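Local coordinates for calcium homeostasis modulator protein 5 (PDB 7D60) that assembles into cone-shaped undecamers that may form large-pore channels, with gating and ion conductance likely regulated by membrane lipids, at residues A[210-222]-A[269-282]. Residues are numbered along the deposited sequence; the frame is centred on the assembly and turned at random.
Sequences LQLSFWKTYAQKE and HSFHQSQQHYSTLH
With chi1 at -63°, Tyr278 sets its CG anti to its own carbonyl carbon and brings the phenol ring against Phe214 with a face and against Trp215 with an edge; in both these residues of helix 209-246 CG lies anti to the backbone N. An aromatic cluster results, completed by His269 and Phe271, which joins the start of this probably cytoplasmic helix to the C-terminal loop leading into helix 280-287. Two T-shaped pairs define it. Phe214 turns its edge to one face of Tyr278, CE2 to CE2 3.7 Å, with the planes at 83°; the edge of Tyr278 in turn meets a face of Trp215, its CD1 lying 4.0 Å from Trp215 CG. Farther out on the indole, Trp215 CH2 comes 3.6 Å from Phe271 CB, and the ring planes are inclined at 40°. The amide of Gln211, on an extended chain, lies at the phenol end: NE2 donates weakly to Tyr278 OH at 3.3 Å, and also to Gln276 OE1 in a more bent, weak bond. Gln276 NE2 bonds instead to the Pro257 carbonyl of a second subunit, and Tyr218 OH to Asn241 of that subunit, so the contact lies beside a subunit interface. Replacing Tyr278 by alanine would probably leave the Phe214 edge without the face that receives it, strip Trp215 of its edge-on partner and cost Gln211 NE2 one of its two acceptors. Beyond the cluster, Tyr218 CD2 packs against Tyr278 CB at 3.6 Å, while Ser279 is the N-cap of helix 280-287, its OG accepting from His282 N at 3.0 Å. The same hydroxyl makes a weak hydrogen bond to the Glu222 carboxylate that could go to either oxygen, Ser279 OG lying 3.4 Å from both OE1 and OE2.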
loop_
_atom_site.group_PDB
_atom_site.type_symbol
_atom_site.label_atom_id
_atom_site.label_comp_id
_atom_site.label_asym_id
_atom_site.label_seq_id
_atom_site.Cartn_x
_atom_site.Cartn_y
_atom_site.Cartn_z
ATOM N N LEU A 210 -44.099 21.169 -27.800
ATOM C CA LEU A 210 -44.173 19.716 -27.820
ATOM C C LEU A 210 -43.762 19.151 -29.174
ATOM O O LEU A 210 -43.115 18.105 -29.239
ATOM C CB LEU A 210 -45.585 19.274 -27.452
ATOM C CG LEU A 210 -45.730 18.002 -26.630
ATOM C CD1 LEU A 210 -44.936 18.112 -25.356
ATOM C CD2 LEU A 210 -47.182 17.771 -26.319
ATOM N N GLN A 211 -44.123 19.831 -30.259
ATOM C CA GLN A 211 -43.722 19.380 -31.583
ATOM C C GLN A 211 -42.245 19.636 -31.838
ATOM O O GLN A 211 -41.615 18.900 -32.599
ATOM C CB GLN A 211 -44.570 20.067 -32.644
ATOM C CG GLN A 211 -44.626 19.331 -33.943
ATOM C CD GLN A 211 -45.553 19.978 -34.931
ATOM O OE1 GLN A 211 -46.195 20.976 -34.630
ATOM N NE2 GLN A 211 -45.629 19.415 -36.123
ATOM N N LEU A 212 -41.679 20.667 -31.219
ATOM C CA LEU A 212 -40.249 20.917 -31.331
ATOM C C LEU A 212 -39.432 19.895 -30.562
ATOM O O LEU A 212 -38.275 19.654 -30.910
ATOM C CB LEU A 212 -39.931 22.327 -30.841
ATOM C CG LEU A 212 -38.544 22.901 -31.112
ATOM C CD1 LEU A 212 -38.411 23.318 -32.550
ATOM C CD2 LEU A 212 -38.282 24.062 -30.196
ATOM N N SER A 213 -40.007 19.278 -29.538
ATOM C CA SER A 213 -39.301 18.245 -28.798
ATOM C C SER A 213 -39.270 16.925 -29.551
ATOM O O SER A 213 -38.336 16.140 -29.374
ATOM C CB SER A 213 -39.950 18.058 -27.432
ATOM O OG SER A 213 -39.187 17.189 -26.627
ATOM N N PHE A 214 -40.279 16.659 -30.378
ATOM C CA PHE A 214 -40.253 15.487 -31.240
ATOM C C PHE A 214 -39.327 15.687 -32.426
ATOM O O PHE A 214 -38.666 14.740 -32.854
ATOM C CB PHE A 214 -41.662 15.158 -31.730
ATOM C CG PHE A 214 -41.704 14.022 -32.697
ATOM C CD1 PHE A 214 -41.458 12.730 -32.273
ATOM C CD2 PHE A 214 -41.961 14.242 -34.034
ATOM C CE1 PHE A 214 -41.480 11.683 -33.161
ATOM C CE2 PHE A 214 -41.976 13.199 -34.921
ATOM C CZ PHE A 214 -41.739 11.919 -34.484
ATOM N N TRP A 215 -39.284 16.908 -32.961
ATOM C CA TRP A 215 -38.420 17.246 -34.085
ATOM C C TRP A 215 -36.948 17.083 -33.725
ATOM O O TRP A 215 -36.150 16.630 -34.549
ATOM C CB TRP A 215 -38.743 18.677 -34.518
ATOM C CG TRP A 215 -38.151 19.199 -35.787
ATOM C CD1 TRP A 215 -37.271 18.579 -36.615
ATOM C CD2 TRP A 215 -38.408 20.479 -36.368
ATOM N NE1 TRP A 215 -36.957 19.390 -37.669
ATOM C CE2 TRP A 215 -37.647 20.564 -37.543
ATOM C CE3 TRP A 215 -39.209 21.562 -36.007
ATOM C CZ2 TRP A 215 -37.663 21.686 -38.358
ATOM C CZ3 TRP A 215 -39.223 22.673 -36.816
ATOM C CH2 TRP A 215 -38.456 22.728 -37.976
ATOM N N LYS A 216 -36.573 17.413 -32.495
ATOM C CA LYS A 216 -35.189 17.232 -32.077
ATOM C C LYS A 216 -34.850 15.773 -31.819
ATOM O O LYS A 216 -33.691 15.382 -31.961
ATOM C CB LYS A 216 -34.902 18.049 -30.823
ATOM C CG LYS A 216 -34.738 19.523 -31.073
ATOM C CD LYS A 216 -34.706 20.284 -29.766
ATOM C CE LYS A 216 -34.642 21.782 -29.997
ATOM N NZ LYS A 216 -33.951 22.120 -31.268
ATOM N N THR A 217 -35.829 14.965 -31.421
ATOM C CA THR A 217 -35.581 13.543 -31.224
ATOM C C THR A 217 -35.431 12.821 -32.554
ATOM O O THR A 217 -34.625 11.894 -32.673
ATOM C CB THR A 217 -36.714 12.926 -30.406
ATOM O OG1 THR A 217 -37.008 13.776 -29.295
ATOM C CG2 THR A 217 -36.331 11.560 -29.887
ATOM N N TYR A 218 -36.193 13.235 -33.567
ATOM C CA TYR A 218 -36.108 12.587 -34.868
ATOM C C TYR A 218 -34.804 12.923 -35.570
ATOM O O TYR A 218 -34.175 12.047 -36.167
ATOM C CB TYR A 218 -37.293 12.984 -35.742
ATOM C CG TYR A 218 -37.128 12.538 -37.168
ATOM C CD1 TYR A 218 -37.147 11.194 -37.495
ATOM C CD2 TYR A 218 -36.917 13.452 -38.184
ATOM C CE1 TYR A 218 -36.979 10.777 -38.791
ATOM C CE2 TYR A 218 -36.751 13.042 -39.483
ATOM C CZ TYR A 218 -36.784 11.704 -39.779
ATOM O OH TYR A 218 -36.618 11.287 -41.073
ATOM N N ALA A 219 -34.380 14.186 -35.513
ATOM C CA ALA A 219 -33.154 14.599 -36.182
ATOM C C ALA A 219 -31.911 14.015 -35.534
ATOM O O ALA A 219 -30.880 13.905 -36.199
ATOM C CB ALA A 219 -33.053 16.119 -36.202
ATOM N N GLN A 220 -31.984 13.632 -34.268
ATOM C CA GLN A 220 -30.833 13.053 -33.594
ATOM C C GLN A 220 -30.573 11.624 -34.029
ATOM O O GLN A 220 -29.415 11.221 -34.150
ATOM C CB GLN A 220 -31.026 13.097 -32.081
ATOM C CG GLN A 220 -29.729 13.127 -31.304
ATOM C CD GLN A 220 -29.212 11.741 -30.988
ATOM O OE1 GLN A 220 -29.972 10.858 -30.598
ATOM N NE2 GLN A 220 -27.911 11.541 -31.166
ATOM N N LYS A 221 -31.616 10.836 -34.253
ATOM C CA LYS A 221 -31.374 9.472 -34.683
ATOM C C LYS A 221 -31.839 9.199 -36.100
ATOM O O LYS A 221 -31.986 8.033 -36.469
ATOM C CB LYS A 221 -32.020 8.484 -33.730
ATOM C CG LYS A 221 -33.481 8.650 -33.546
ATOM C CD LYS A 221 -33.827 8.065 -32.217
ATOM C CE LYS A 221 -35.213 7.533 -32.240
ATOM N NZ LYS A 221 -35.517 6.837 -30.984
ATOM N N GLU A 222 -32.079 10.230 -36.898
ATOM C CA GLU A 222 -31.914 10.052 -38.328
ATOM C C GLU A 222 -30.434 10.059 -38.676
ATOM O O GLU A 222 -30.028 9.445 -39.662
ATOM C CB GLU A 222 -32.642 11.149 -39.096
ATOM C CG GLU A 222 -32.753 10.886 -40.581
ATOM C CD GLU A 222 -33.291 12.067 -41.342
ATOM O OE1 GLU A 222 -33.466 13.138 -40.732
ATOM O OE2 GLU A 222 -33.551 11.928 -42.551
ATOM N N HIS A 269 -33.683 22.733 -45.201
ATOM C CA HIS A 269 -35.015 22.369 -44.736
ATOM C C HIS A 269 -35.687 23.532 -44.020
ATOM O O HIS A 269 -35.127 24.094 -43.076
ATOM C CB HIS A 269 -34.943 21.161 -43.804
ATOM C CG HIS A 269 -36.267 20.761 -43.235
ATOM N ND1 HIS A 269 -37.411 20.684 -43.996
ATOM C CD2 HIS A 269 -36.629 20.422 -41.977
ATOM C CE1 HIS A 269 -38.421 20.313 -43.233
ATOM N NE2 HIS A 269 -37.973 20.146 -42.003
ATOM N N SER A 270 -36.898 23.870 -44.458
ATOM C CA SER A 270 -37.741 24.857 -43.796
ATOM C C SER A 270 -39.100 24.233 -43.518
ATOM O O SER A 270 -39.695 23.627 -44.412
ATOM C CB SER A 270 -37.907 26.109 -44.654
ATOM O OG SER A 270 -38.558 25.796 -45.869
ATOM N N PHE A 271 -39.591 24.396 -42.293
ATOM C CA PHE A 271 -40.832 23.749 -41.889
ATOM C C PHE A 271 -42.042 24.418 -42.530
ATOM O O PHE A 271 -42.096 25.641 -42.674
ATOM C CB PHE A 271 -40.975 23.775 -40.367
ATOM C CG PHE A 271 -42.036 22.851 -39.840
ATOM C CD1 PHE A 271 -41.743 21.528 -39.565
ATOM C CD2 PHE A 271 -43.329 23.305 -39.613
ATOM C CE1 PHE A 271 -42.715 20.674 -39.084
ATOM C CE2 PHE A 271 -44.306 22.454 -39.136
ATOM C CZ PHE A 271 -43.996 21.139 -38.869
ATOM N N HIS A 272 -43.021 23.598 -42.907
ATOM C CA HIS A 272 -44.330 24.058 -43.349
ATOM C C HIS A 272 -45.391 23.327 -42.544
ATOM O O HIS A 272 -45.344 22.101 -42.423
ATOM C CB HIS A 272 -44.540 23.814 -44.841
ATOM C CG HIS A 272 -43.744 24.730 -45.716
ATOM N ND1 HIS A 272 -42.841 24.269 -46.649
ATOM C CD2 HIS A 272 -43.714 26.080 -45.796
ATOM C CE1 HIS A 272 -42.288 25.298 -47.267
ATOM N NE2 HIS A 272 -42.802 26.407 -46.769
ATOM N N GLN A 273 -46.343 24.075 -41.992
ATOM C CA GLN A 273 -47.338 23.471 -41.120
ATOM C C GLN A 273 -48.499 22.841 -41.877
ATOM O O GLN A 273 -49.294 22.125 -41.265
ATOM C CB GLN A 273 -47.864 24.509 -40.127
ATOM C CG GLN A 273 -48.755 25.569 -40.728
ATOM C CD GLN A 273 -48.759 26.845 -39.912
ATOM O OE1 GLN A 273 -47.805 27.140 -39.191
ATOM N NE2 GLN A 273 -49.840 27.605 -40.013
ATOM N N SER A 274 -48.611 23.078 -43.186
ATOM C CA SER A 274 -49.640 22.407 -43.973
ATOM C C SER A 274 -49.297 20.936 -44.182
ATOM O O SER A 274 -50.128 20.054 -43.940
ATOM C CB SER A 274 -49.817 23.116 -45.314
ATOM O OG SER A 274 -48.587 23.198 -46.008
ATOM N N GLN A 275 -48.080 20.655 -44.637
ATOM C CA GLN A 275 -47.558 19.296 -44.748
ATOM C C GLN A 275 -46.333 19.220 -43.855
ATOM O O GLN A 275 -45.279 19.764 -44.200
ATOM C CB GLN A 275 -47.199 18.951 -46.189
ATOM C CG GLN A 275 -48.297 19.230 -47.192
ATOM C CD GLN A 275 -48.103 20.555 -47.894
ATOM O OE1 GLN A 275 -46.992 21.083 -47.947
ATOM N NE2 GLN A 275 -49.185 21.106 -48.433
ATOM N N GLN A 276 -46.458 18.559 -42.711
ATOM C CA GLN A 276 -45.414 18.610 -41.695
ATOM C C GLN A 276 -44.385 17.520 -41.969
ATOM O O GLN A 276 -44.621 16.338 -41.718
ATOM C CB GLN A 276 -46.015 18.500 -40.298
ATOM C CG GLN A 276 -47.166 17.524 -40.147
ATOM C CD GLN A 276 -47.930 17.740 -38.864
ATOM O OE1 GLN A 276 -47.899 18.824 -38.290
ATOM N NE2 GLN A 276 -48.609 16.701 -38.399
ATOM N N HIS A 277 -43.235 17.926 -42.492
ATOM C CA HIS A 277 -42.091 17.050 -42.677
ATOM C C HIS A 277 -40.979 17.492 -41.741
ATOM O O HIS A 277 -40.760 18.689 -41.556
ATOM C CB HIS A 277 -41.608 17.079 -44.124
ATOM C CG HIS A 277 -42.663 16.721 -45.118
ATOM N ND1 HIS A 277 -43.097 17.595 -46.089
ATOM C CD2 HIS A 277 -43.370 15.582 -45.294
ATOM C CE1 HIS A 277 -44.027 17.010 -46.820
ATOM N NE2 HIS A 277 -44.212 15.789 -46.357
ATOM N N TYR A 278 -40.282 16.531 -41.153
ATOM C CA TYR A 278 -39.305 16.820 -40.118
ATOM C C TYR A 278 -37.870 16.808 -40.619
ATOM O O TYR A 278 -36.957 17.074 -39.836
ATOM C CB TYR A 278 -39.470 15.835 -38.963
ATOM C CG TYR A 278 -40.811 15.953 -38.294
ATOM C CD1 TYR A 278 -41.091 17.014 -37.448
ATOM C CD2 TYR A 278 -41.805 15.020 -38.525
ATOM C CE1 TYR A 278 -42.318 17.134 -36.845
ATOM C CE2 TYR A 278 -43.032 15.133 -37.928
ATOM C CZ TYR A 278 -43.283 16.191 -37.090
ATOM O OH TYR A 278 -44.510 16.303 -36.493
ATOM N N SER A 279 -37.648 16.508 -41.894
ATOM C CA SER A 279 -36.346 16.671 -42.523
ATOM C C SER A 279 -36.573 16.845 -44.012
ATOM O O SER A 279 -37.702 16.780 -44.497
ATOM C CB SER A 279 -35.417 15.488 -42.250
ATOM O OG SER A 279 -35.966 14.282 -42.730
ATOM N N THR A 280 -35.483 17.077 -44.737
ATOM C CA THR A 280 -35.571 17.130 -46.187
ATOM C C THR A 280 -35.497 15.749 -46.817
ATOM O O THR A 280 -35.865 15.594 -47.984
ATOM C CB THR A 280 -34.475 18.030 -46.754
ATOM O OG1 THR A 280 -34.571 18.059 -48.180
ATOM C CG2 THR A 280 -33.119 17.530 -46.352
ATOM N N LEU A 281 -35.042 14.746 -46.071
ATOM C CA LEU A 281 -35.141 13.368 -46.521
ATOM C C LEU A 281 -36.540 12.811 -46.312
ATOM O O LEU A 281 -36.981 11.955 -47.079
ATOM C CB LEU A 281 -34.118 12.510 -45.786
ATOM C CG LEU A 281 -33.847 11.112 -46.321
ATOM C CD1 LEU A 281 -33.507 11.183 -47.779
ATOM C CD2 LEU A 281 -32.714 10.498 -45.553
ATOM N N HIS A 282 -37.242 13.279 -45.281
ATOM C CA HIS A 282 -38.651 12.951 -45.105
ATOM C C HIS A 282 -39.495 13.546 -46.225
ATOM O O HIS A 282 -40.486 12.948 -46.650
ATOM C CB HIS A 282 -39.110 13.458 -43.737
ATOM C CG HIS A 282 -40.483 13.020 -43.330
ATOM N ND1 HIS A 282 -41.132 13.559 -42.244
ATOM C CD2 HIS A 282 -41.321 12.091 -43.841
ATOM C CE1 HIS A 282 -42.314 12.992 -42.110
ATOM N NE2 HIS A 282 -42.456 12.099 -43.070
#